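PDB 6Y04: carbonic anhydrase from Trichomonas vaginalis, which probably catalyses the reversible hydration of carbon dioxide to hydrogencarbonate and a proton, using one zinc ion per subunit, as a beta-class carbonic anhydrase. Local coordinates for residues P28-A33 / I50-G55; T36-R41 / K61-G66; N65-T70 / K145-C150; F92-E97 / L166-D171; C99-A104 / K132-F137. All blocks are in the same frame, centred on the assembly; numbering follows the deposited sequence.

The five contacts are set about one mixed sheet, with strand order 57-61, 32-36, 90-96, 163-168, 175-179. Contact 4 lies within it, pairing strands 90-96 and 163-168. Contact 1 lies at the start of strand 32-36, beside the loop before strand 57-61; contact 2 joins the loops that follow these two strands. Contacts 2, 4 and 5 each supply one protein ligand of the zinc ion, Cys37, His96 and Cys99, although their centres lie about 9 to 15 Å apart. Contact 3 shares Asn65 and Gly66 with contact 2. Contacts 1 and 2 interlace along the chain, whereas contact 5 is nested inside the loops closed by contacts 3 and 4. Contacts 1, 2, 4 and 5 touch the second subunit.

Contact 1 of 5, residues P28-A33 / I50-G55; sequences PQRHIA and IGVKRG
Pro28 and Gly55 bring the two backbones to a CA-CA distance of 5.4 Å, where Gln29 N donates to Gly55 O (3.0 Å). The motifs are a type I beta turn from Pro28 to His31, leading into strand 32-36 of the parallel part of the beta-carbonic anhydrase sheet, and a Schellman motif that ends helix 46-49 with Gly51, at positive phi, as its C-prime residue. Pro28 CA also approaches Gly55 O as a CA-H...O contact, so that carbonyl faces both residues at the start of the turn.

Arg30 reaches along the other end of the contact. Its chain bends at chi3 (63°), and the guanidinium meets Gly51 O near its plane, at an edge; this bond from NH1 is weak, with an N-H...O angle of 127°. NH1 also forms a salt bridge with Glu56, and NE is hydrogen-bonded to Gln3 of the second subunit. Ile32 CD1 lies over one guanidinium face, offset toward the rim, and slides past Val52 CG2 at 4.1 Å. A water extends the polar grip from the guanidinium to the helix end, accepting from Arg30 NH2 at 2.7 Å and donating to Ile50 O at 2.9 Å.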
# COMPACT_ATOMS: atom_id res chain seq x y z
N PRO A 28 13.30 -2.47 -8.39
CA PRO A 28 12.66 -3.71 -8.82
C PRO A 28 13.25 -4.27 -10.12
O PRO A 28 13.26 -3.59 -11.15
CB PRO A 28 11.18 -3.32 -9.02
CG PRO A 28 11.20 -1.81 -9.19
CD PRO A 28 12.37 -1.33 -8.37
N GLN A 29 13.69 -5.53 -10.04
CA GLN A 29 14.51 -6.13 -11.08
C GLN A 29 13.69 -6.56 -12.30
O GLN A 29 14.25 -6.90 -13.33
CB GLN A 29 15.41 -7.22 -10.50
CG GLN A 29 16.49 -6.68 -9.56
CD GLN A 29 17.41 -5.70 -10.24
OE1 GLN A 29 18.23 -6.05 -11.08
NE2 GLN A 29 17.26 -4.43 -9.88
N ARG A 30 12.35 -6.53 -12.19
CA ARG A 30 11.52 -6.83 -13.35
C ARG A 30 10.84 -5.56 -13.86
O ARG A 30 10.06 -5.62 -14.81
CB ARG A 30 10.51 -7.93 -13.03
CG ARG A 30 11.12 -9.33 -13.04
CD ARG A 30 10.12 -10.33 -12.51
NE ARG A 30 8.92 -10.45 -13.32
CZ ARG A 30 7.86 -11.18 -12.99
NH1 ARG A 30 7.86 -11.89 -11.87
NH2 ARG A 30 6.81 -11.22 -13.78
N HIS A 31 11.13 -4.43 -13.21
CA HIS A 31 10.72 -3.10 -13.65
C HIS A 31 9.20 -2.99 -13.67
O HIS A 31 8.63 -2.38 -14.57
CB HIS A 31 11.32 -2.77 -15.03
CG HIS A 31 12.77 -3.09 -15.17
ND1 HIS A 31 13.76 -2.35 -14.54
CD2 HIS A 31 13.40 -4.06 -15.87
CE1 HIS A 31 14.93 -2.87 -14.82
NE2 HIS A 31 14.74 -3.91 -15.66
N ILE A 32 8.55 -3.57 -12.66
CA ILE A 32 7.09 -3.58 -12.61
C ILE A 32 6.61 -3.09 -11.24
O ILE A 32 7.26 -3.29 -10.22
CB ILE A 32 6.52 -4.97 -12.97
CG1 ILE A 32 6.98 -6.06 -11.99
CG2 ILE A 32 6.83 -5.33 -14.41
CD1 ILE A 32 6.32 -7.40 -12.21
N ALA A 33 5.46 -2.41 -11.27
CA ALA A 33 4.77 -1.99 -10.06
C ALA A 33 3.43 -2.72 -9.99
O ALA A 33 2.70 -2.79 -10.98
CB ALA A 33 4.57 -0.49 -10.09
N ILE A 50 1.02 -14.44 -8.47
CA ILE A 50 1.39 -13.86 -9.76
C ILE A 50 2.86 -14.13 -10.08
O ILE A 50 3.38 -13.63 -11.07
CB ILE A 50 1.02 -12.36 -9.82
CG1 ILE A 50 1.73 -11.54 -8.74
CG2 ILE A 50 -0.50 -12.19 -9.76
CD1 ILE A 50 1.74 -10.04 -9.00
N GLY A 51 3.53 -14.94 -9.25
CA GLY A 51 4.91 -15.34 -9.48
C GLY A 51 5.90 -14.19 -9.32
O GLY A 51 6.93 -14.11 -9.98
N VAL A 52 5.57 -13.27 -8.41
CA VAL A 52 6.44 -12.14 -8.17
C VAL A 52 7.22 -12.44 -6.91
O VAL A 52 6.64 -12.82 -5.89
CB VAL A 52 5.63 -10.83 -8.09
CG1 VAL A 52 6.34 -9.75 -7.28
CG2 VAL A 52 5.27 -10.32 -9.48
N LYS A 53 8.55 -12.29 -7.01
CA LYS A 53 9.46 -12.62 -5.93
C LYS A 53 10.00 -11.33 -5.32
O LYS A 53 9.92 -10.26 -5.92
CB LYS A 53 10.62 -13.48 -6.45
CG LYS A 53 10.22 -14.86 -6.95
CD LYS A 53 11.37 -15.64 -7.53
CE LYS A 53 11.00 -17.07 -7.84
NZ LYS A 53 11.87 -17.63 -8.91
N ARG A 54 10.57 -11.46 -4.11
CA ARG A 54 11.24 -10.36 -3.43
C ARG A 54 12.24 -9.71 -4.39
O ARG A 54 12.95 -10.42 -5.10
CB ARG A 54 11.96 -10.90 -2.19
CG ARG A 54 12.53 -9.81 -1.29
CD ARG A 54 13.46 -10.32 -0.21
NE ARG A 54 13.99 -9.16 0.49
CZ ARG A 54 15.12 -9.13 1.19
NH1 ARG A 54 15.86 -10.22 1.30
NH2 ARG A 54 15.51 -8.01 1.77
N GLY A 55 12.26 -8.37 -4.43
CA GLY A 55 13.27 -7.65 -5.18
C GLY A 55 12.92 -7.45 -6.66
O GLY A 55 13.68 -6.83 -7.39
O HOH W 1 5.60 -13.53 -12.93

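Contact 2 of 5, residues T36-R41 / K61-G66; sequences TCMDTR and KAAGNG. With ZN (zinc ion), chain C.
Cys37 SG binds the zinc ion at 2.3 Å and accepts a nearly straight hydrogen bond from Gly64 N (3.3 Å, N-H...S angle 170°). A weak bond from Asp39 N reaches the same sulfur, and these donors would probably temper the thiolate charge. SG stands anti to the backbone N (chi1 -174°), which carries it to Gly64 and the metal. Thr36 O accepts from Ala62 N at 3.2 Å, while Thr36 OG1 is satisfied by Met94 O.

These loops leave the C-terminal ends of parallel strands 32-36 and 57-61, where the beta-carbonic anhydrase fold builds its zinc site; Thr36 and Lys61 make a parallel bridge. A type II turn from Ala62 to Asn65 presents Gly64 N to the sulfur. Lys61 NZ donates to a water, which donates to Cys37 O and Asp39 O. Arg41 grips the Asp39 carboxylate side-on, NE to OD1 at 3.0 Å and NH2 to OD2 at 2.9 Å, and Arg41 N closes an Asx turn on the anti lone pair of OD1. The zinc-bound water gives Asp39 OD2 a weak hydrogen bond; OD2 itself stands 4.2 Å from the zinc ion. Met38 SD rests on Ala63 CB at 3.7 Å.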
# COMPACT_ATOMS: atom_id res chain seq x y z
N THR A 36 -2.37 -3.17 -5.36
CA THR A 36 -3.38 -4.13 -4.93
C THR A 36 -4.01 -3.66 -3.62
O THR A 36 -3.75 -2.55 -3.16
CB THR A 36 -2.85 -5.57 -4.97
OG1 THR A 36 -3.98 -6.44 -4.99
CG2 THR A 36 -1.93 -5.92 -3.82
N CYS A 37 -4.87 -4.52 -3.06
CA CYS A 37 -5.68 -4.17 -1.91
C CYS A 37 -4.96 -4.53 -0.61
O CYS A 37 -4.06 -5.37 -0.59
CB CYS A 37 -7.04 -4.86 -1.95
SG CYS A 37 -8.12 -4.30 -0.61
N MET A 38 -5.38 -3.89 0.48
CA MET A 38 -4.77 -4.13 1.78
C MET A 38 -5.30 -5.43 2.40
O MET A 38 -4.87 -5.81 3.48
CB MET A 38 -5.05 -2.97 2.73
CG MET A 38 -6.50 -2.90 3.16
SD MET A 38 -6.85 -1.54 4.28
CE MET A 38 -8.51 -1.96 4.81
N ASP A 39 -6.24 -6.09 1.70
CA ASP A 39 -6.99 -7.23 2.22
C ASP A 39 -6.07 -8.23 2.92
O ASP A 39 -5.03 -8.61 2.38
CB ASP A 39 -7.86 -7.87 1.13
CG ASP A 39 -8.91 -8.84 1.66
OD1 ASP A 39 -8.52 -9.93 2.12
OD2 ASP A 39 -10.12 -8.51 1.60
N THR A 40 -6.50 -8.67 4.11
CA THR A 40 -5.71 -9.57 4.94
C THR A 40 -5.34 -10.86 4.19
O THR A 40 -4.32 -11.46 4.48
CB THR A 40 -6.43 -9.88 6.26
OG1 THR A 40 -5.43 -10.44 7.12
CG2 THR A 40 -7.59 -10.85 6.12
N ARG A 41 -6.19 -11.26 3.23
CA ARG A 41 -6.08 -12.55 2.56
C ARG A 41 -5.01 -12.54 1.47
O ARG A 41 -4.61 -13.60 0.99
CB ARG A 41 -7.45 -12.96 1.99
CG ARG A 41 -8.46 -13.38 3.05
CD ARG A 41 -9.87 -13.52 2.53
NE ARG A 41 -10.37 -12.24 2.08
CZ ARG A 41 -11.59 -12.01 1.63
NH1 ARG A 41 -12.47 -13.00 1.56
NH2 ARG A 41 -11.93 -10.79 1.24
N LYS A 61 -0.27 -0.80 -1.79
CA LYS A 61 -1.53 -1.35 -1.31
C LYS A 61 -2.34 -0.31 -0.56
O LYS A 61 -1.85 0.35 0.36
CB LYS A 61 -1.30 -2.52 -0.34
CG LYS A 61 -0.60 -3.76 -0.88
CD LYS A 61 -0.78 -4.89 0.10
CE LYS A 61 0.09 -6.09 -0.17
NZ LYS A 61 -0.10 -7.09 0.91
N ALA A 62 -3.63 -0.22 -0.90
CA ALA A 62 -4.61 0.57 -0.18
C ALA A 62 -5.96 -0.15 -0.24
O ALA A 62 -6.18 -0.97 -1.13
CB ALA A 62 -4.72 1.95 -0.79
N ALA A 63 -6.86 0.19 0.69
CA ALA A 63 -8.20 -0.36 0.69
C ALA A 63 -8.87 -0.12 -0.65
O ALA A 63 -9.19 1.01 -0.99
CB ALA A 63 -8.99 0.26 1.82
N GLY A 64 -9.05 -1.19 -1.43
CA GLY A 64 -9.79 -1.12 -2.68
C GLY A 64 -8.92 -0.76 -3.89
O GLY A 64 -9.43 -0.67 -5.00
N ASN A 65 -7.61 -0.56 -3.66
CA ASN A 65 -6.62 -0.38 -4.71
C ASN A 65 -7.11 0.57 -5.81
O ASN A 65 -6.97 0.29 -7.00
CB ASN A 65 -6.19 -1.73 -5.33
CG ASN A 65 -7.37 -2.57 -5.78
OD1 ASN A 65 -7.94 -3.32 -4.99
ND2 ASN A 65 -7.75 -2.44 -7.04
N GLY A 66 -7.68 1.71 -5.39
CA GLY A 66 -8.37 2.59 -6.32
C GLY A 66 -7.57 3.85 -6.63
O GLY A 66 -6.94 4.44 -5.75
ZN ZN C . -10.27 -5.18 -0.93
O HOH W 2 -2.93 -7.09 1.34
O HOH W 3 -10.97 -5.26 0.94

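Contact 3 of 5, residues N65-T70 / K145-C150; sequences NGIWTT and KNSVRC
Ile67 and Ser147 make the one hydrogen bond between the loop 65-70 and the helical segment 145-150: Ile67 N points almost straight at Ser147 OG (3.0 Å, N-H...O angle 168°). The serine hydroxyl is also hydrogen-bonded to Asn143 O, one helical turn back, so the same oxygen joins the loop backbone to the helix backbone. Its chi1 of -77° sets OG beside its own backbone N, facing the loop, and Gly66 CA lies 3.4 Å from it.

Apolar contacts centre on Ile67. Its CG2 packs on Cys150 CB at 3.8 Å, the cysteine side chain being directed at the loop, while CD1 reaches over Ser147 CB.

Carbons also meet carbonyl oxygens: Ser147 CA makes a CA-H...O contact with Ile67 O, Cys150 CB sits 3.3 Å from the same oxygen, and Thr70 CG2 brushes Cys150 O at 3.9 Å.

The contact fastens the loop after strand 57-61 to one side of helix 140-152, whose Ser147 and Val148 also rest on Ile93 of strand 90-96. Ile67 is wedged between this helix and helix 74-85, touching Ile75 and Val76, and Trp68 turns away to meet Trp133 of helix 120-134 edge-to-face.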
# COMPACT_ATOMS: atom_id res chain seq x y z
N ASN A 65 -7.61 -0.56 -3.66
CA ASN A 65 -6.62 -0.38 -4.71
C ASN A 65 -7.11 0.57 -5.81
O ASN A 65 -6.97 0.29 -7.00
CB ASN A 65 -6.19 -1.73 -5.33
CG ASN A 65 -7.37 -2.57 -5.78
OD1 ASN A 65 -7.94 -3.32 -4.99
ND2 ASN A 65 -7.75 -2.44 -7.04
N GLY A 66 -7.68 1.71 -5.39
CA GLY A 66 -8.37 2.59 -6.32
C GLY A 66 -7.57 3.85 -6.63
O GLY A 66 -6.94 4.44 -5.75
N ILE A 67 -7.58 4.22 -7.92
CA ILE A 67 -7.18 5.55 -8.35
C ILE A 67 -8.40 6.17 -9.02
O ILE A 67 -8.82 5.74 -10.09
CB ILE A 67 -5.98 5.49 -9.32
CG1 ILE A 67 -4.78 4.76 -8.71
CG2 ILE A 67 -5.60 6.88 -9.81
CD1 ILE A 67 -4.82 3.26 -8.90
N TRP A 68 -8.99 7.16 -8.35
CA TRP A 68 -10.14 7.86 -8.90
C TRP A 68 -9.74 9.26 -9.36
O TRP A 68 -10.50 9.92 -10.06
CB TRP A 68 -11.31 7.87 -7.89
CG TRP A 68 -10.93 8.25 -6.49
CD1 TRP A 68 -10.63 7.39 -5.47
CD2 TRP A 68 -10.82 9.57 -5.93
NE1 TRP A 68 -10.34 8.09 -4.32
CE2 TRP A 68 -10.45 9.43 -4.57
CE3 TRP A 68 -11.00 10.87 -6.44
CZ2 TRP A 68 -10.26 10.53 -3.73
CZ3 TRP A 68 -10.80 11.96 -5.61
CH2 TRP A 68 -10.43 11.78 -4.27
N THR A 69 -8.53 9.69 -8.97
CA THR A 69 -8.05 11.04 -9.23
C THR A 69 -7.07 11.03 -10.40
O THR A 69 -6.38 10.03 -10.63
CB THR A 69 -7.38 11.63 -7.98
OG1 THR A 69 -7.18 13.03 -8.21
CG2 THR A 69 -6.05 10.99 -7.64
N THR A 70 -7.02 12.15 -11.13
CA THR A 70 -5.95 12.39 -12.09
C THR A 70 -4.99 13.46 -11.57
O THR A 70 -4.10 13.90 -12.30
CB THR A 70 -6.47 12.64 -13.52
OG1 THR A 70 -7.03 13.96 -13.56
CG2 THR A 70 -7.46 11.61 -14.00
N LYS A 145 -11.19 -1.27 -14.02
CA LYS A 145 -11.28 -0.62 -15.32
C LYS A 145 -11.10 0.89 -15.16
O LYS A 145 -10.38 1.50 -15.94
CB LYS A 145 -12.62 -0.98 -15.98
CG LYS A 145 -12.63 -2.29 -16.75
CD LYS A 145 -14.02 -2.86 -17.02
CE LYS A 145 -13.99 -3.99 -18.03
NZ LYS A 145 -15.24 -4.79 -18.03
N ASN A 146 -11.74 1.46 -14.14
CA ASN A 146 -11.73 2.90 -13.89
C ASN A 146 -10.36 3.34 -13.37
O ASN A 146 -9.88 4.43 -13.71
CB ASN A 146 -12.88 3.29 -12.96
CG ASN A 146 -13.14 4.78 -12.89
OD1 ASN A 146 -13.93 5.31 -13.67
ND2 ASN A 146 -12.47 5.48 -11.98
N SER A 147 -9.73 2.50 -12.55
CA SER A 147 -8.42 2.81 -11.99
C SER A 147 -7.37 2.81 -13.09
O SER A 147 -6.54 3.71 -13.15
CB SER A 147 -8.07 1.85 -10.90
OG SER A 147 -8.77 2.18 -9.72
N VAL A 148 -7.44 1.81 -13.97
CA VAL A 148 -6.54 1.73 -15.11
C VAL A 148 -6.71 2.97 -15.99
O VAL A 148 -5.75 3.46 -16.57
CB VAL A 148 -6.72 0.41 -15.89
CG1 VAL A 148 -5.93 0.40 -17.19
CG2 VAL A 148 -6.35 -0.78 -15.04
N ARG A 149 -7.95 3.48 -16.07
CA ARG A 149 -8.21 4.66 -16.88
C ARG A 149 -7.58 5.90 -16.24
O ARG A 149 -6.96 6.70 -16.93
CB ARG A 149 -9.71 4.84 -17.13
CG ARG A 149 -10.03 5.82 -18.24
CD ARG A 149 -11.46 6.35 -18.21
NE ARG A 149 -11.99 6.36 -16.85
CZ ARG A 149 -12.25 7.45 -16.13
NH1 ARG A 149 -12.07 8.67 -16.63
NH2 ARG A 149 -12.72 7.33 -14.90
N CYS A 150 -7.73 6.04 -14.91
CA CYS A 150 -7.29 7.24 -14.22
C CYS A 150 -5.77 7.34 -14.18
O CYS A 150 -5.23 8.45 -14.20
CB CYS A 150 -7.88 7.35 -12.81
SG CYS A 150 -9.63 7.83 -12.82

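Contact 4 of 5, residues F92-E97 / L166-D171; sequences FIMGHE and LLIHPD. With ZN (zinc ion), chain C.
Met94, Gly95 and His96 pair in register with Leu166, Leu167 and Ile168 as neighbouring parallel strands, 90-96 and 163-168, of the sheet of the beta-carbonic anhydrase fold; the axes of the short strand segments make an angle of 35°. The tight part is this ladder. Leu166 N donates to Ile93 O (2.8 Å), Gly95 N to Leu166 O (2.9 Å) and Ile168 N to Gly95 O (2.9 Å), and a weaker bond from Glu97 N to Ile168 O closes it. On the face carrying Met94, His96, Leu166 and Ile168, Met94 CG lies 3.8 Å from Ile168 CG2 and close to Leu166 CB. Phe92 CD2 meets Leu166 CD1 obliquely, in a layer that Leu4 and Ile7 of the second subunit help to cover.

Beyond the strands the contact loosens toward the partly exposed Glu97 and His169. Their side chains cross at about a right angle, carboxylate and ring planes 69° apart, with Glu97 CD 3.6 Å from His169 CD2 and no hydrogen bond between them. Glu97 CG packs on Leu167 CD1 at 3.8 Å. His169 ND1 instead accepts from Asp171 N, in the ring plane. In the loop beyond strand 163-168, Pro170 CG abuts the edge of the His96 ring at ND1 (3.9 Å), while His96 NE2, brought round by a chi1 of 70°, binds the zinc ion at 2.0 Å.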
# COMPACT_ATOMS: atom_id res chain seq x y z
N PHE A 92 0.79 -2.87 -13.02
CA PHE A 92 -0.34 -3.78 -12.91
C PHE A 92 -1.23 -3.34 -11.76
O PHE A 92 -0.79 -3.27 -10.61
CB PHE A 92 0.16 -5.20 -12.64
CG PHE A 92 1.00 -5.79 -13.74
CD1 PHE A 92 2.33 -5.41 -13.90
CD2 PHE A 92 0.46 -6.70 -14.64
CE1 PHE A 92 3.10 -5.94 -14.93
CE2 PHE A 92 1.23 -7.23 -15.66
CZ PHE A 92 2.55 -6.85 -15.80
N ILE A 93 -2.50 -3.04 -12.08
CA ILE A 93 -3.49 -2.77 -11.05
C ILE A 93 -4.36 -4.01 -10.85
O ILE A 93 -5.04 -4.47 -11.77
CB ILE A 93 -4.30 -1.50 -11.40
CG1 ILE A 93 -3.37 -0.28 -11.44
CG2 ILE A 93 -5.45 -1.30 -10.43
CD1 ILE A 93 -3.84 0.78 -12.39
N MET A 94 -4.33 -4.55 -9.62
CA MET A 94 -4.92 -5.84 -9.34
C MET A 94 -5.95 -5.74 -8.21
O MET A 94 -5.58 -5.65 -7.03
CB MET A 94 -3.84 -6.86 -8.98
CG MET A 94 -4.40 -8.22 -8.64
SD MET A 94 -3.16 -9.51 -8.64
CE MET A 94 -2.22 -9.04 -7.19
N GLY A 95 -7.23 -5.75 -8.60
CA GLY A 95 -8.34 -5.78 -7.66
C GLY A 95 -8.70 -7.22 -7.30
O GLY A 95 -8.08 -8.16 -7.77
N HIS A 96 -9.72 -7.37 -6.45
CA HIS A 96 -10.10 -8.71 -6.01
C HIS A 96 -11.60 -8.78 -5.77
O HIS A 96 -12.23 -7.78 -5.41
CB HIS A 96 -9.29 -9.13 -4.78
CG HIS A 96 -9.64 -8.39 -3.54
ND1 HIS A 96 -10.38 -8.96 -2.52
CD2 HIS A 96 -9.39 -7.12 -3.14
CE1 HIS A 96 -10.54 -8.09 -1.55
NE2 HIS A 96 -9.95 -6.95 -1.91
N GLU A 97 -12.14 -9.99 -5.96
CA GLU A 97 -13.53 -10.32 -5.69
C GLU A 97 -13.75 -10.28 -4.18
O GLU A 97 -12.82 -10.54 -3.42
CB GLU A 97 -13.86 -11.71 -6.25
CG GLU A 97 -13.12 -12.01 -7.55
CD GLU A 97 -13.57 -13.22 -8.36
OE1 GLU A 97 -14.78 -13.55 -8.29
OE2 GLU A 97 -12.72 -13.81 -9.07
N LEU A 166 -5.84 -6.48 -13.49
CA LEU A 166 -5.99 -7.88 -13.11
C LEU A 166 -7.03 -7.99 -12.00
O LEU A 166 -7.26 -7.05 -11.24
CB LEU A 166 -4.65 -8.43 -12.63
CG LEU A 166 -3.48 -8.30 -13.61
CD1 LEU A 166 -2.21 -8.87 -13.01
CD2 LEU A 166 -3.79 -8.98 -14.94
N LEU A 167 -7.61 -9.18 -11.90
CA LEU A 167 -8.51 -9.53 -10.82
C LEU A 167 -8.00 -10.83 -10.20
O LEU A 167 -7.72 -11.80 -10.91
CB LEU A 167 -9.93 -9.67 -11.38
CG LEU A 167 -10.97 -10.23 -10.41
CD1 LEU A 167 -11.53 -9.14 -9.51
CD2 LEU A 167 -12.11 -10.90 -11.18
N ILE A 168 -7.83 -10.81 -8.87
CA ILE A 168 -7.44 -12.00 -8.13
C ILE A 168 -8.61 -12.40 -7.23
O ILE A 168 -9.32 -11.55 -6.70
CB ILE A 168 -6.12 -11.81 -7.35
CG1 ILE A 168 -5.66 -13.10 -6.68
CG2 ILE A 168 -6.20 -10.65 -6.36
CD1 ILE A 168 -4.25 -13.07 -6.13
N HIS A 169 -8.79 -13.72 -7.09
CA HIS A 169 -9.74 -14.27 -6.14
C HIS A 169 -9.05 -14.48 -4.79
O HIS A 169 -8.06 -15.22 -4.70
CB HIS A 169 -10.39 -15.55 -6.68
CG HIS A 169 -11.56 -15.96 -5.85
ND1 HIS A 169 -11.43 -16.36 -4.52
CD2 HIS A 169 -12.88 -16.00 -6.13
CE1 HIS A 169 -12.61 -16.63 -4.03
NE2 HIS A 169 -13.52 -16.43 -4.99
N PRO A 170 -9.56 -13.89 -3.70
CA PRO A 170 -8.84 -13.90 -2.42
C PRO A 170 -8.76 -15.26 -1.73
O PRO A 170 -7.96 -15.43 -0.80
CB PRO A 170 -9.59 -12.85 -1.59
CG PRO A 170 -10.99 -12.83 -2.16
CD PRO A 170 -10.85 -13.18 -3.63
N ASP A 171 -9.55 -16.24 -2.19
CA ASP A 171 -9.54 -17.57 -1.61
C ASP A 171 -8.67 -18.52 -2.43
O ASP A 171 -7.79 -19.16 -1.88
CB ASP A 171 -10.95 -18.13 -1.46
CG ASP A 171 -11.76 -17.41 -0.41
OD1 ASP A 171 -11.19 -17.12 0.67
OD2 ASP A 171 -12.96 -17.15 -0.67
ZN ZN C . -10.27 -5.18 -0.93
O HOH W 3 -10.97 -5.26 0.94

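Contact 5 of 5, residues C99-A104 / K132-F137; sequences CGMTHA and KWVDDF. With ZN (zinc ion), chain C.
A chi1 of -164° turns the Phe137 ring away from its own backbone N and against the turn 99-102, while Met101, bent at both chi2 (-70°) and chi3 (-85°), curls its methyl toward Val134. Met101 CB then sits over the centre of the Phe137 ring, 3.6 Å from the centroid, as a CH-pi contact. Met101 CE reaches Val134 CG1 at 3.9 Å, and the two side chains cross at about a right angle. Cys99 SG approaches Phe137 CZ obliquely at 3.7 Å, a sulfur-aromatic contact, and binds the zinc ion at 2.3 Å; the ring thus packs directly against a metal ligand. Thr102 OG1 bonds back to Cys99 O and lies 3.5 Å from Phe137 CE1. The zinc-bound water accepts from Gly100 N at 2.9 Å.

The contact joins the metal-binding turn after strand 90-96 to helix 120-134 and the residues after it. Val134 also packs on helix 106-115, Phe137 touches Asn143 of helix 140-152, and Met101 meets Val81 of the second subunit.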
# COMPACT_ATOMS: atom_id res chain seq x y z
N CYS A 99 -14.34 -7.63 -2.33
CA CYS A 99 -13.56 -6.54 -1.76
C CYS A 99 -14.43 -5.84 -0.72
O CYS A 99 -15.64 -5.72 -0.93
CB CYS A 99 -13.13 -5.53 -2.83
SG CYS A 99 -11.98 -4.26 -2.23
N GLY A 100 -13.83 -5.41 0.40
CA GLY A 100 -14.58 -4.90 1.54
C GLY A 100 -15.11 -3.48 1.32
O GLY A 100 -15.82 -2.92 2.15
N MET A 101 -14.75 -2.92 0.16
CA MET A 101 -14.93 -1.52 -0.17
C MET A 101 -16.23 -1.35 -0.95
O MET A 101 -16.76 -0.24 -1.04
CB MET A 101 -13.75 -1.03 -1.02
CG MET A 101 -12.56 -0.67 -0.18
SD MET A 101 -12.88 0.83 0.79
CE MET A 101 -12.44 2.11 -0.39
N THR A 102 -16.71 -2.47 -1.51
CA THR A 102 -17.99 -2.54 -2.22
C THR A 102 -19.12 -2.16 -1.26
O THR A 102 -19.88 -1.23 -1.55
CB THR A 102 -18.21 -3.94 -2.82
OG1 THR A 102 -16.97 -4.47 -3.30
CG2 THR A 102 -19.23 -3.95 -3.93
N HIS A 103 -19.21 -2.88 -0.13
CA HIS A 103 -20.26 -2.68 0.85
C HIS A 103 -19.77 -1.82 2.02
O HIS A 103 -20.23 -1.97 3.15
CB HIS A 103 -20.90 -4.01 1.28
CG HIS A 103 -19.93 -5.08 1.67
ND1 HIS A 103 -19.66 -6.15 0.84
CD2 HIS A 103 -19.18 -5.26 2.78
CE1 HIS A 103 -18.78 -6.95 1.42
NE2 HIS A 103 -18.47 -6.42 2.61
N ALA A 104 -18.83 -0.91 1.72
CA ALA A 104 -18.46 0.16 2.63
C ALA A 104 -18.99 1.47 2.05
O ALA A 104 -18.89 1.72 0.86
CB ALA A 104 -16.96 0.21 2.81
N LYS A 132 -15.57 9.90 -1.98
CA LYS A 132 -14.86 9.70 -3.24
C LYS A 132 -14.11 8.36 -3.23
O LYS A 132 -13.85 7.81 -4.30
CB LYS A 132 -14.00 10.93 -3.54
CG LYS A 132 -14.84 12.09 -4.08
CD LYS A 132 -14.21 13.45 -3.92
CE LYS A 132 -15.13 14.56 -4.40
NZ LYS A 132 -14.49 15.89 -4.28
N TRP A 133 -13.82 7.84 -2.03
CA TRP A 133 -13.14 6.56 -1.88
C TRP A 133 -14.14 5.40 -1.79
O TRP A 133 -13.97 4.38 -2.46
CB TRP A 133 -12.22 6.56 -0.65
CG TRP A 133 -10.85 7.14 -0.84
CD1 TRP A 133 -9.73 6.48 -1.25
CD2 TRP A 133 -10.45 8.50 -0.58
NE1 TRP A 133 -8.66 7.33 -1.28
CE2 TRP A 133 -9.07 8.58 -0.88
CE3 TRP A 133 -11.11 9.65 -0.13
CZ2 TRP A 133 -8.35 9.77 -0.75
CZ3 TRP A 133 -10.39 10.83 -0.00
CH2 TRP A 133 -9.03 10.88 -0.31
N VAL A 134 -15.16 5.56 -0.94
CA VAL A 134 -15.93 4.42 -0.48
C VAL A 134 -17.25 4.28 -1.26
O VAL A 134 -17.69 3.16 -1.51
CB VAL A 134 -16.12 4.40 1.05
CG1 VAL A 134 -14.78 4.29 1.77
CG2 VAL A 134 -16.92 5.59 1.55
N ASP A 135 -17.86 5.41 -1.62
CA ASP A 135 -19.16 5.38 -2.28
C ASP A 135 -19.00 5.16 -3.78
O ASP A 135 -19.82 4.49 -4.40
CB ASP A 135 -19.98 6.63 -1.95
CG ASP A 135 -20.41 6.69 -0.50
OD1 ASP A 135 -20.67 5.62 0.08
OD2 ASP A 135 -20.48 7.81 0.04
N ASP A 136 -17.92 5.71 -4.35
CA ASP A 136 -17.66 5.58 -5.77
C ASP A 136 -17.19 4.16 -6.11
O ASP A 136 -17.27 3.75 -7.26
CB ASP A 136 -16.74 6.70 -6.28
CG ASP A 136 -17.35 8.09 -6.13
OD1 ASP A 136 -18.57 8.17 -5.89
OD2 ASP A 136 -16.60 9.09 -6.25
N PHE A 137 -16.73 3.42 -5.09
CA PHE A 137 -16.37 2.02 -5.25
C PHE A 137 -17.63 1.16 -5.40
O PHE A 137 -18.21 0.71 -4.42
CB PHE A 137 -15.46 1.55 -4.10
CG PHE A 137 -14.73 0.26 -4.37
CD1 PHE A 137 -15.41 -0.96 -4.45
CD2 PHE A 137 -13.35 0.24 -4.54
CE1 PHE A 137 -14.73 -2.14 -4.70
CE2 PHE A 137 -12.67 -0.94 -4.78
CZ PHE A 137 -13.36 -2.13 -4.86
ZN ZN C . -10.27 -5.18 -0.93
O HOH W 3 -10.97 -5.26 0.94